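Local coordinates for regulatory protein YycH-like domain-containing protein (Eubacterium rectale, PDB 5COZ), which is of unknown function but resembles the regulatory protein YycH and is probably exported, perhaps as a lipoprotein, at residues A[57-62]-A[221-226]; A[216-221]-A[257-262]; A[262-267]-A[315-320]. All blocks are in the same frame, centred on the assembly; numbering follows the deposited sequence. Where two conformers were deposited one is given.

Interaction 1: A[57-62]-A[221-226]; sequences YYVKSG and YGIPYS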
loop_
_atom_site.group_PDB
_atom_site.type_symbol
_atom_site.label_atom_id
_atom_site.label_comp_id
_atom_site.label_asym_id
_atom_site.label_seq_id
_atom_site.Cartn_x
_atom_site.Cartn_y
_atom_site.Cartn_z
ATOM N N TYR A 57 -1.406 -5.102 -22.061
ATOM C CA TYR A 57 -2.776 -4.789 -21.653
ATOM C C TYR A 57 -3.647 -6.050 -21.561
ATOM O O TYR A 57 -4.821 -5.948 -21.197
ATOM C CB TYR A 57 -3.410 -3.796 -22.621
ATOM C CG TYR A 57 -2.833 -2.398 -22.581
ATOM C CD1 TYR A 57 -3.081 -1.548 -21.506
ATOM C CD2 TYR A 57 -2.094 -1.899 -23.648
ATOM C CE1 TYR A 57 -2.632 -0.220 -21.509
ATOM C CE2 TYR A 57 -1.636 -0.583 -23.664
ATOM C CZ TYR A 57 -1.912 0.257 -22.593
ATOM O OH TYR A 57 -1.516 1.577 -22.629
ATOM N N TYR A 58 -3.108 -7.241 -21.899
ATOM C CA TYR A 58 -3.887 -8.472 -21.779
ATOM C C TYR A 58 -3.674 -9.028 -20.391
ATOM O O TYR A 58 -2.537 -9.397 -20.033
ATOM C CB TYR A 58 -3.443 -9.479 -22.837
ATOM C CG TYR A 58 -4.033 -9.146 -24.182
ATOM C CD1 TYR A 58 -3.452 -8.182 -25.001
ATOM C CD2 TYR A 58 -5.206 -9.753 -24.617
ATOM C CE1 TYR A 58 -3.999 -7.866 -26.247
ATOM C CE2 TYR A 58 -5.764 -9.443 -25.858
ATOM C CZ TYR A 58 -5.159 -8.498 -26.665
ATOM O OH TYR A 58 -5.737 -8.169 -27.866
ATOM N N VAL A 59 -4.736 -9.013 -19.576
ATOM C CA VAL A 59 -4.633 -9.331 -18.152
ATOM C C VAL A 59 -5.600 -10.419 -17.778
ATOM O O VAL A 59 -6.777 -10.406 -18.198
ATOM C CB VAL A 59 -4.903 -8.050 -17.310
ATOM C CG1 VAL A 59 -4.856 -8.317 -15.803
ATOM C CG2 VAL A 59 -3.914 -6.949 -17.669
ATOM N N LYS A 60 -5.109 -11.371 -16.988
ATOM C CA LYS A 60 -5.914 -12.461 -16.472
ATOM C C LYS A 60 -6.759 -12.046 -15.291
ATOM O O LYS A 60 -6.329 -11.244 -14.473
ATOM C CB LYS A 60 -5.010 -13.588 -15.922
ATOM C CG LYS A 60 -4.146 -14.259 -16.960
ATOM C CD LYS A 60 -3.151 -15.163 -16.195
ATOM C CE LYS A 60 -2.360 -16.054 -17.105
ATOM N NZ LYS A 60 -3.219 -17.160 -17.635
ATOM N N SER A 61 -7.959 -12.616 -15.203
ATOM C CA SER A 61 -8.754 -12.658 -13.993
ATOM C C SER A 61 -8.641 -14.060 -13.475
ATOM O O SER A 61 -8.343 -14.990 -14.234
ATOM C CB SER A 61 -10.209 -12.315 -14.265
ATOM O OG SER A 61 -10.288 -10.950 -14.616
ATOM N N GLY A 62 -8.897 -14.238 -12.194
ATOM C CA GLY A 62 -8.795 -15.592 -11.672
ATOM C C GLY A 62 -9.416 -15.757 -10.309
ATOM O O GLY A 62 -10.247 -14.951 -9.871
ATOM N N TYR A 221 1.496 -11.697 -11.617
ATOM C CA TYR A 221 1.525 -11.263 -13.030
ATOM C C TYR A 221 1.953 -9.792 -13.141
ATOM O O TYR A 221 1.512 -9.061 -14.042
ATOM C CB TYR A 221 0.193 -11.542 -13.745
ATOM C CG TYR A 221 -0.085 -13.027 -13.774
ATOM C CD1 TYR A 221 0.712 -13.888 -14.523
ATOM C CD2 TYR A 221 -1.109 -13.577 -13.008
ATOM C CE1 TYR A 221 0.520 -15.270 -14.483
ATOM C CE2 TYR A 221 -1.336 -14.950 -12.986
ATOM C CZ TYR A 221 -0.519 -15.790 -13.722
ATOM O OH TYR A 221 -0.724 -17.137 -13.677
ATOM N N GLY A 222 2.833 -9.381 -12.228
ATOM C CA GLY A 222 3.387 -8.028 -12.238
ATOM C C GLY A 222 2.480 -6.920 -11.746
ATOM O O GLY A 222 2.893 -5.766 -11.773
ATOM N N ILE A 223 1.277 -7.263 -11.277
ATOM C CA ILE A 223 0.270 -6.284 -10.876
ATOM C C ILE A 223 0.021 -6.445 -9.386
ATOM O O ILE A 223 -0.242 -7.568 -8.922
ATOM C CB ILE A 223 -1.008 -6.480 -11.733
ATOM C CG1 ILE A 223 -0.671 -6.200 -13.208
ATOM C CG2 ILE A 223 -2.131 -5.556 -11.217
ATOM C CD1 ILE A 223 -1.807 -6.588 -14.188
ATOM N N PRO A 224 0.100 -5.344 -8.625
ATOM C CA PRO A 224 -0.077 -5.466 -7.177
ATOM C C PRO A 224 -1.523 -5.675 -6.769
ATOM O O PRO A 224 -2.438 -5.121 -7.407
ATOM C CB PRO A 224 0.441 -4.124 -6.637
ATOM C CG PRO A 224 0.102 -3.135 -7.731
ATOM C CD PRO A 224 0.349 -3.947 -9.032
ATOM N N TYR A 225 -1.731 -6.391 -5.659
ATOM C CA TYR A 225 -3.071 -6.405 -5.089
ATOM C C TYR A 225 -3.420 -4.981 -4.668
ATOM O O TYR A 225 -2.536 -4.150 -4.377
ATOM C CB TYR A 225 -3.201 -7.360 -3.881
ATOM C CG TYR A 225 -2.576 -8.700 -4.093
ATOM C CD1 TYR A 225 -3.092 -9.591 -5.024
ATOM C CD2 TYR A 225 -1.497 -9.112 -3.314
ATOM C CE1 TYR A 225 -2.485 -10.838 -5.248
ATOM C CE2 TYR A 225 -0.892 -10.343 -3.519
ATOM C CZ TYR A 225 -1.371 -11.181 -4.515
ATOM O OH TYR A 225 -0.796 -12.409 -4.656
ATOM N N SER A 226 -4.702 -4.709 -4.642
ATOM C CA SER A 226 -5.249 -3.386 -4.434
ATOM C C SER A 226 -4.670 -2.639 -3.225
ATOM O O SER A 226 -4.567 -3.198 -2.116
ATOM C CB SER A 226 -6.761 -3.513 -4.299
ATOM O OG SER A 226 -7.357 -2.313 -3.843
#

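Interaction 2: A[216-221]-A[257-262]; sequences MFPDVY and DIPPLY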
loop_
_atom_site.group_PDB
_atom_site.type_symbol
_atom_site.label_atom_id
_atom_site.label_comp_id
_atom_site.label_asym_id
_atom_site.label_seq_id
_atom_site.Cartn_x
_atom_site.Cartn_y
_atom_site.Cartn_z
HETATM N N MSE A 216 6.467 -1.972 -0.032
HETATM C CA MSE A 216 6.579 -2.864 -1.189
HETATM C C MSE A 216 5.215 -3.439 -1.448
HETATM O O MSE A 216 4.370 -3.465 -0.560
HETATM C CB MSE A 216 7.613 -3.946 -0.970
HETATM C CG MSE A 216 8.869 -3.344 -0.400
HETATM SE SE MSE A 216 10.172 -4.653 -0.015
HETATM C CE MSE A 216 10.922 -4.570 -1.494
ATOM N N PHE A 217 4.962 -3.839 -2.700
ATOM C CA PHE A 217 3.628 -4.230 -3.070
ATOM C C PHE A 217 3.538 -5.657 -3.591
ATOM O O PHE A 217 3.874 -5.927 -4.734
ATOM C CB PHE A 217 3.104 -3.227 -4.124
ATOM C CG PHE A 217 3.218 -1.795 -3.646
ATOM C CD1 PHE A 217 2.403 -1.319 -2.623
ATOM C CD2 PHE A 217 4.229 -0.963 -4.127
ATOM C CE1 PHE A 217 2.565 -0.026 -2.124
ATOM C CE2 PHE A 217 4.388 0.339 -3.634
ATOM C CZ PHE A 217 3.540 0.810 -2.649
ATOM N N PRO A 218 3.072 -6.583 -2.732
ATOM C CA PRO A 218 2.880 -7.990 -3.161
ATOM C C PRO A 218 2.063 -8.037 -4.446
ATOM O O PRO A 218 1.053 -7.327 -4.581
ATOM C CB PRO A 218 2.119 -8.606 -1.994
ATOM C CG PRO A 218 2.679 -7.834 -0.795
ATOM C CD PRO A 218 2.728 -6.405 -1.302
ATOM N N ASP A 219 2.526 -8.847 -5.415
ATOM C CA ASP A 219 1.870 -8.845 -6.697
ATOM C C ASP A 219 1.754 -10.230 -7.302
ATOM O O ASP A 219 2.266 -11.213 -6.757
ATOM C CB ASP A 219 2.677 -7.925 -7.653
ATOM C CG ASP A 219 4.058 -8.371 -8.106
ATOM O OD1 ASP A 219 4.687 -9.205 -7.407
ATOM O OD2 ASP A 219 4.536 -7.844 -9.139
ATOM N N VAL A 220 1.065 -10.298 -8.448
ATOM C CA VAL A 220 0.934 -11.525 -9.229
ATOM C C VAL A 220 0.801 -11.043 -10.679
ATOM O O VAL A 220 0.175 -10.003 -10.916
ATOM C CB VAL A 220 -0.209 -12.446 -8.708
ATOM C CG1 VAL A 220 -1.590 -11.822 -8.874
ATOM C CG2 VAL A 220 -0.148 -13.829 -9.360
ATOM N N TYR A 221 1.496 -11.697 -11.617
ATOM C CA TYR A 221 1.525 -11.263 -13.030
ATOM C C TYR A 221 1.953 -9.792 -13.141
ATOM O O TYR A 221 1.512 -9.061 -14.042
ATOM C CB TYR A 221 0.193 -11.542 -13.745
ATOM C CG TYR A 221 -0.085 -13.027 -13.774
ATOM C CD1 TYR A 221 0.712 -13.888 -14.523
ATOM C CD2 TYR A 221 -1.109 -13.577 -13.008
ATOM C CE1 TYR A 221 0.520 -15.270 -14.483
ATOM C CE2 TYR A 221 -1.336 -14.950 -12.986
ATOM C CZ TYR A 221 -0.519 -15.790 -13.722
ATOM O OH TYR A 221 -0.724 -17.137 -13.677
ATOM N N ASP A 257 5.841 -5.441 8.552
ATOM C CA ASP A 257 4.412 -5.731 8.620
ATOM C C ASP A 257 3.966 -6.353 7.306
ATOM O O ASP A 257 4.078 -5.734 6.233
ATOM C CB ASP A 257 3.623 -4.441 8.920
ATOM C CG ASP A 257 2.233 -4.643 9.509
ATOM O OD1 ASP A 257 1.883 -5.800 9.833
ATOM O OD2 ASP A 257 1.542 -3.633 9.754
ATOM N N ILE A 258 3.493 -7.601 7.391
ATOM C CA ILE A 258 3.068 -8.353 6.224
ATOM C C ILE A 258 1.566 -8.290 6.126
ATOM O O ILE A 258 0.881 -8.647 7.077
ATOM C CB ILE A 258 3.539 -9.820 6.301
ATOM C CG1 ILE A 258 5.080 -9.926 6.566
ATOM C CG2 ILE A 258 3.145 -10.611 5.012
ATOM C CD1 ILE A 258 5.554 -11.393 6.689
ATOM N N PRO A 259 1.054 -7.808 4.986
ATOM C CA PRO A 259 -0.396 -7.738 4.790
ATOM C C PRO A 259 -0.967 -9.095 4.390
ATOM O O PRO A 259 -0.194 -10.039 4.128
ATOM C CB PRO A 259 -0.505 -6.745 3.623
ATOM C CG PRO A 259 0.682 -7.076 2.752
ATOM C CD PRO A 259 1.790 -7.412 3.761
ATOM N N PRO A 260 -2.288 -9.214 4.212
ATOM C CA PRO A 260 -2.839 -10.483 3.701
ATOM C C PRO A 260 -2.256 -10.850 2.360
ATOM O O PRO A 260 -2.075 -9.991 1.473
ATOM C CB PRO A 260 -4.342 -10.191 3.568
ATOM C CG PRO A 260 -4.584 -9.068 4.570
ATOM C CD PRO A 260 -3.356 -8.218 4.436
ATOM N N LEU A 261 -1.946 -12.162 2.197
ATOM C CA LEU A 261 -1.366 -12.683 0.972
ATOM C C LEU A 261 -2.271 -13.736 0.412
ATOM O O LEU A 261 -3.147 -14.251 1.115
ATOM C CB LEU A 261 0.057 -13.232 1.147
ATOM C CG LEU A 261 1.115 -12.237 1.652
ATOM C CD1 LEU A 261 2.459 -12.958 1.854
ATOM C CD2 LEU A 261 1.270 -11.035 0.678
ATOM N N TYR A 262 -2.110 -13.996 -0.895
ATOM C CA TYR A 262 -3.013 -14.852 -1.649
ATOM C C TYR A 262 -2.255 -15.774 -2.556
ATOM O O TYR A 262 -1.166 -15.430 -3.027
ATOM C CB TYR A 262 -3.977 -13.980 -2.479
ATOM C CG TYR A 262 -4.749 -13.012 -1.611
ATOM C CD1 TYR A 262 -5.912 -13.407 -0.956
ATOM C CD2 TYR A 262 -4.268 -11.722 -1.364
ATOM C CE1 TYR A 262 -6.584 -12.548 -0.085
ATOM C CE2 TYR A 262 -4.903 -10.878 -0.453
ATOM C CZ TYR A 262 -6.081 -11.281 0.158
ATOM O OH TYR A 262 -6.780 -10.454 1.019
#

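Interaction 3: A[262-267]-A[315-320]; sequences YDWVET and YDIKPV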
loop_
_atom_site.group_PDB
_atom_site.type_symbol
_atom_site.label_atom_id
_atom_site.label_comp_id
_atom_site.label_asym_id
_atom_site.label_seq_id
_atom_site.Cartn_x
_atom_site.Cartn_y
_atom_site.Cartn_z
ATOM N N TYR A 262 -2.110 -13.996 -0.895
ATOM C CA TYR A 262 -3.013 -14.852 -1.649
ATOM C C TYR A 262 -2.255 -15.774 -2.556
ATOM O O TYR A 262 -1.166 -15.430 -3.027
ATOM C CB TYR A 262 -3.977 -13.980 -2.479
ATOM C CG TYR A 262 -4.749 -13.012 -1.611
ATOM C CD1 TYR A 262 -5.912 -13.407 -0.956
ATOM C CD2 TYR A 262 -4.268 -11.722 -1.364
ATOM C CE1 TYR A 262 -6.584 -12.548 -0.085
ATOM C CE2 TYR A 262 -4.903 -10.878 -0.453
ATOM C CZ TYR A 262 -6.081 -11.281 0.158
ATOM O OH TYR A 262 -6.780 -10.454 1.019
ATOM N N ASP A 263 -2.814 -16.968 -2.788
ATOM C CA ASP A 263 -2.215 -17.979 -3.661
ATOM C C ASP A 263 -3.111 -18.152 -4.892
ATOM O O ASP A 263 -4.286 -18.475 -4.764
ATOM C CB ASP A 263 -2.041 -19.325 -2.916
ATOM C CG ASP A 263 -1.204 -20.349 -3.666
ATOM O OD1 ASP A 263 -0.219 -19.959 -4.263
ATOM O OD2 ASP A 263 -1.581 -21.543 -3.675
ATOM N N TRP A 264 -2.544 -17.943 -6.082
ATOM C CA TRP A 264 -3.299 -18.092 -7.336
ATOM C C TRP A 264 -3.758 -19.543 -7.528
ATOM O O TRP A 264 -2.927 -20.472 -7.546
ATOM C CB TRP A 264 -2.420 -17.673 -8.504
ATOM C CG TRP A 264 -3.138 -17.627 -9.825
ATOM C CD1 TRP A 264 -3.294 -18.659 -10.711
ATOM C CD2 TRP A 264 -3.718 -16.477 -10.438
ATOM N NE1 TRP A 264 -3.962 -18.222 -11.836
ATOM C CE2 TRP A 264 -4.224 -16.881 -11.699
ATOM C CE3 TRP A 264 -3.846 -15.130 -10.060
ATOM C CZ2 TRP A 264 -4.849 -15.980 -12.574
ATOM C CZ3 TRP A 264 -4.456 -14.234 -10.939
ATOM C CH2 TRP A 264 -4.939 -14.663 -12.179
ATOM N N VAL A 265 -5.062 -19.743 -7.775
ATOM C CA VAL A 265 -5.561 -21.097 -7.973
ATOM C C VAL A 265 -5.799 -21.369 -9.466
ATOM O O VAL A 265 -5.402 -22.430 -9.984
ATOM C CB VAL A 265 -6.869 -21.301 -7.155
ATOM C CG1 VAL A 265 -7.574 -22.636 -7.488
ATOM C CG2 VAL A 265 -6.550 -21.217 -5.659
ATOM N N GLU A 266 -6.458 -20.421 -10.160
ATOM C CA GLU A 266 -6.779 -20.630 -11.577
ATOM C C GLU A 266 -7.144 -19.337 -12.275
ATOM O O GLU A 266 -7.605 -18.378 -11.643
ATOM C CB GLU A 266 -7.944 -21.637 -11.749
ATOM C CG GLU A 266 -9.253 -21.205 -11.128
ATOM C CD GLU A 266 -10.292 -22.311 -11.082
ATOM O OE1 GLU A 266 -10.639 -22.853 -12.155
ATOM O OE2 GLU A 266 -10.759 -22.634 -9.968
ATOM N N THR A 267 -6.993 -19.355 -13.607
ATOM C CA THR A 267 -7.415 -18.274 -14.483
ATOM C C THR A 267 -8.870 -18.512 -14.819
ATOM O O THR A 267 -9.232 -19.639 -15.201
ATOM C CB THR A 267 -6.556 -18.269 -15.756
ATOM O OG1 THR A 267 -5.192 -18.084 -15.377
ATOM C CG2 THR A 267 -6.969 -17.159 -16.732
ATOM N N TYR A 315 -11.256 -16.002 -3.365
ATOM C CA TYR A 315 -11.618 -14.678 -3.839
ATOM C C TYR A 315 -11.496 -14.631 -5.324
ATOM O O TYR A 315 -10.608 -15.287 -5.869
ATOM C CB TYR A 315 -10.624 -13.633 -3.259
ATOM C CG TYR A 315 -10.557 -13.553 -1.754
ATOM C CD1 TYR A 315 -9.905 -14.530 -1.012
ATOM C CD2 TYR A 315 -11.133 -12.488 -1.070
ATOM C CE1 TYR A 315 -9.860 -14.472 0.380
ATOM C CE2 TYR A 315 -11.078 -12.404 0.318
ATOM C CZ TYR A 315 -10.471 -13.422 1.043
ATOM O OH TYR A 315 -10.385 -13.359 2.419
ATOM N N ASP A 316 -12.314 -13.822 -5.997
ATOM C CA ASP A 316 -12.105 -13.531 -7.407
ATOM C C ASP A 316 -11.063 -12.426 -7.461
ATOM O O ASP A 316 -11.131 -11.493 -6.639
ATOM C CB ASP A 316 -13.392 -13.049 -8.071
ATOM C CG ASP A 316 -14.349 -14.192 -8.324
ATOM O OD1 ASP A 316 -14.089 -14.984 -9.252
ATOM O OD2 ASP A 316 -15.367 -14.282 -7.605
ATOM N N ILE A 317 -10.120 -12.509 -8.381
ATOM C CA ILE A 317 -9.084 -11.485 -8.548
ATOM C C ILE A 317 -9.270 -10.883 -9.935
ATOM O O ILE A 317 -9.285 -11.630 -10.923
ATOM C CB ILE A 317 -7.664 -12.045 -8.296
ATOM C CG1 ILE A 317 -6.605 -10.938 -8.415
ATOM C CG2 ILE A 317 -7.296 -13.294 -9.152
ATOM C CD1 ILE A 317 -5.223 -11.338 -7.884
ATOM N N LYS A 318 -9.513 -9.549 -10.001
ATOM C CA LYS A 318 -9.814 -8.931 -11.293
ATOM C C LYS A 318 -9.079 -7.623 -11.384
ATOM O O LYS A 318 -8.936 -6.934 -10.358
ATOM C CB LYS A 318 -11.335 -8.671 -11.428
ATOM C CG LYS A 318 -12.156 -9.981 -11.393
ATOM C CD LYS A 318 -13.653 -9.735 -11.587
ATOM C CE LYS A 318 -13.978 -9.386 -13.033
ATOM N NZ LYS A 318 -15.410 -9.008 -13.214
ATOM N N PRO A 319 -8.628 -7.222 -12.580
ATOM C CA PRO A 319 -7.899 -5.953 -12.671
ATOM C C PRO A 319 -8.831 -4.761 -12.606
ATOM O O PRO A 319 -9.951 -4.777 -13.164
ATOM C CB PRO A 319 -7.228 -6.024 -14.053
ATOM C CG PRO A 319 -8.186 -6.884 -14.882
ATOM C CD PRO A 319 -8.673 -7.922 -13.887
ATOM N N VAL A 320 -8.336 -3.716 -11.961
ATOM C CA VAL A 320 -9.035 -2.446 -11.840
ATOM C C VAL A 320 -8.061 -1.315 -12.141
ATOM O O VAL A 320 -6.848 -1.447 -11.922
ATOM C CB VAL A 320 -9.677 -2.245 -10.417
ATOM C CG1 VAL A 320 -10.785 -3.261 -10.185
ATOM C CG2 VAL A 320 -8.641 -2.291 -9.281
HETATM O O HOH W 1 -7.832 -11.949 3.016
#

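Interaction 1: A[57-62]-A[221-226]
Lys60 lies with its aliphatic chain across one face of the Tyr221 ring in a CH-pi contact. Lys60 CD does the touching: it stands 3.8 Å from the centroid of the Tyr221 ring, 19° off the ring normal, displaced from the centre toward the rim. Its closest ring atoms are on the phenol side, with Lys60 CD 3.7 Å from Tyr221 CZ. One carbon further out, Lys60 CE passes 3.9 Å from Tyr221 OH. The chain runs extended as far as CE and then bends (chi4 -73°), carrying NZ off the ring to a hydrogen bond with Thr267 OG1. The chain is thus held along the ring face and at its NZ. Tyr221 also meets Trp264 edge-to-face.

The second contact is apolar and more deeply buried. Val59 and Ile223 reach toward each other tip to tip, Val59 CG1 lying 3.9 Å from Ile223 CD1 and Val59 CG2 4.1 Å from the same methyl. Both valine branches therefore straddle the end of one isoleucine chain, which is extended beyond CG1 (chi2 170°) and spends its full length reaching them. Tyr305 packs against both residues.

No hydrogen bond crosses between 57-62 and 221-226. Tyr221 and Gly222, both with positive phi, have the backbone angles of a type I' turn, the tight two-residue link of a beta hairpin between strands 211-220 and 223-224. The tip of that hairpin is set against strand 58-66 of the mixed sheet, and between these segments the junction of the two sheets is made by side chains.

Interaction 2: A[216-221]-A[257-262]
Pro218 meets Pro259 and Leu261 with the outer corner of its ring. Starting at CB, the first neighbour is a leucine methyl: Pro218 CB is 3.7 Å from Leu261 CD2. At CG, the out-of-plane atom of the pucker, the ring finds two partners, since Pro218 CG lies 3.8 Å from Leu261 CD2 and 4.1 Å from Pro259 CG. The ring then turns back through CD to its own nitrogen, leaving the CB-CG edge to do the work. Against Leu261 the side chains cross at about a right angle. The leucine's CD1 continues the extended chain (chi2 177°), which leaves CD2 as the branch that departs from it and drops against the proline. Pro259 comes in at a slant and touches through the single pair of CG atoms, a looser approach.

Every contact is carbon on carbon, between rigid rings and one branched chain, and no hydrogen bond joins the segments; the closest CA atoms, Pro218 CA and Leu261 CA, are 7.6 Å apart. Pro218 O is taken up by Asn242 ND2 and by the backbone N of Tyr225.

Strand 244-249 pairs with both 211-220 and 252-258, so both segments belong to strands of one antiparallel sheet, and 257-262 leaves it after Ile258. Met216, a selenomethionine, packs on helix 165-178, while 259-261 carries the chain across to strand 262-272 of the mixed sheet.

Interaction 3: A[262-267]-A[315-320]
Tyr262 and Trp264 face Tyr315 and Ile317 from strands that both pair antiparallel with strand 58-66 and so share a sense, but are here strongly turned against each other, with 8.9 Å from Tyr262 CA to Tyr315 CA and again from Trp264 CA to Ile317 CA. The side chains must bridge that gap. Tyr262 turns its edge to the face of Tyr315, a T-shaped pair with planes at 76° and centroids of the two rings 5.3 Å apart. Tyr262 CE1 is the atom presented, 3.8 Å from Tyr315 CE1 and over the rim of that ring. A water clasps the phenol ends, 2.7 Å from Tyr262 OH and 3.0 Å from Tyr315 OH, bridging the two hydroxyls. An alanine in place of Tyr315 would probably deprive the Tyr262 edge of its aromatic face and leave the water without one of its two phenol partners.

Further along, Ile317 CG2 presses on the indole, 3.5 Å from Trp264 CZ3, approaching obliquely. The chi1 of -177° sets CG2 between the backbone N and the carbonyl carbon, and from there it meets the indole. Glu266 O sits above one face of the indole, and Thr267 OG1 lies in its plane at the edge.

Opposite Lys63 the strand carries an extra residue: Val265 and Glu266 both hydrogen-bond to it, forming a classic beta bulge in the mixed sheet.

Interaction 2 is the most central and is buried; interactions 1 and 3 lie farther from the chain's centre and are only partly buried. Interactions 1 and 3 share the mixed sheet: 57-62 belongs to strand 58-66, which runs between strands 262-272 and 314-330, and Gly62 bonds to Ile317 through the backbone. Interactions 1 and 2 use the two arms of one hairpin and share Tyr221, while Tyr262 joins 2 to 3. Interaction 2 is purely aliphatic; the other two add aromatic and polar contacts to apolar ones, a lysine laid on a ring in one and a water-bridged tyrosine pair in the other. Val220, packed on both Trp264 and Ile317, ties the hairpin to interaction 3.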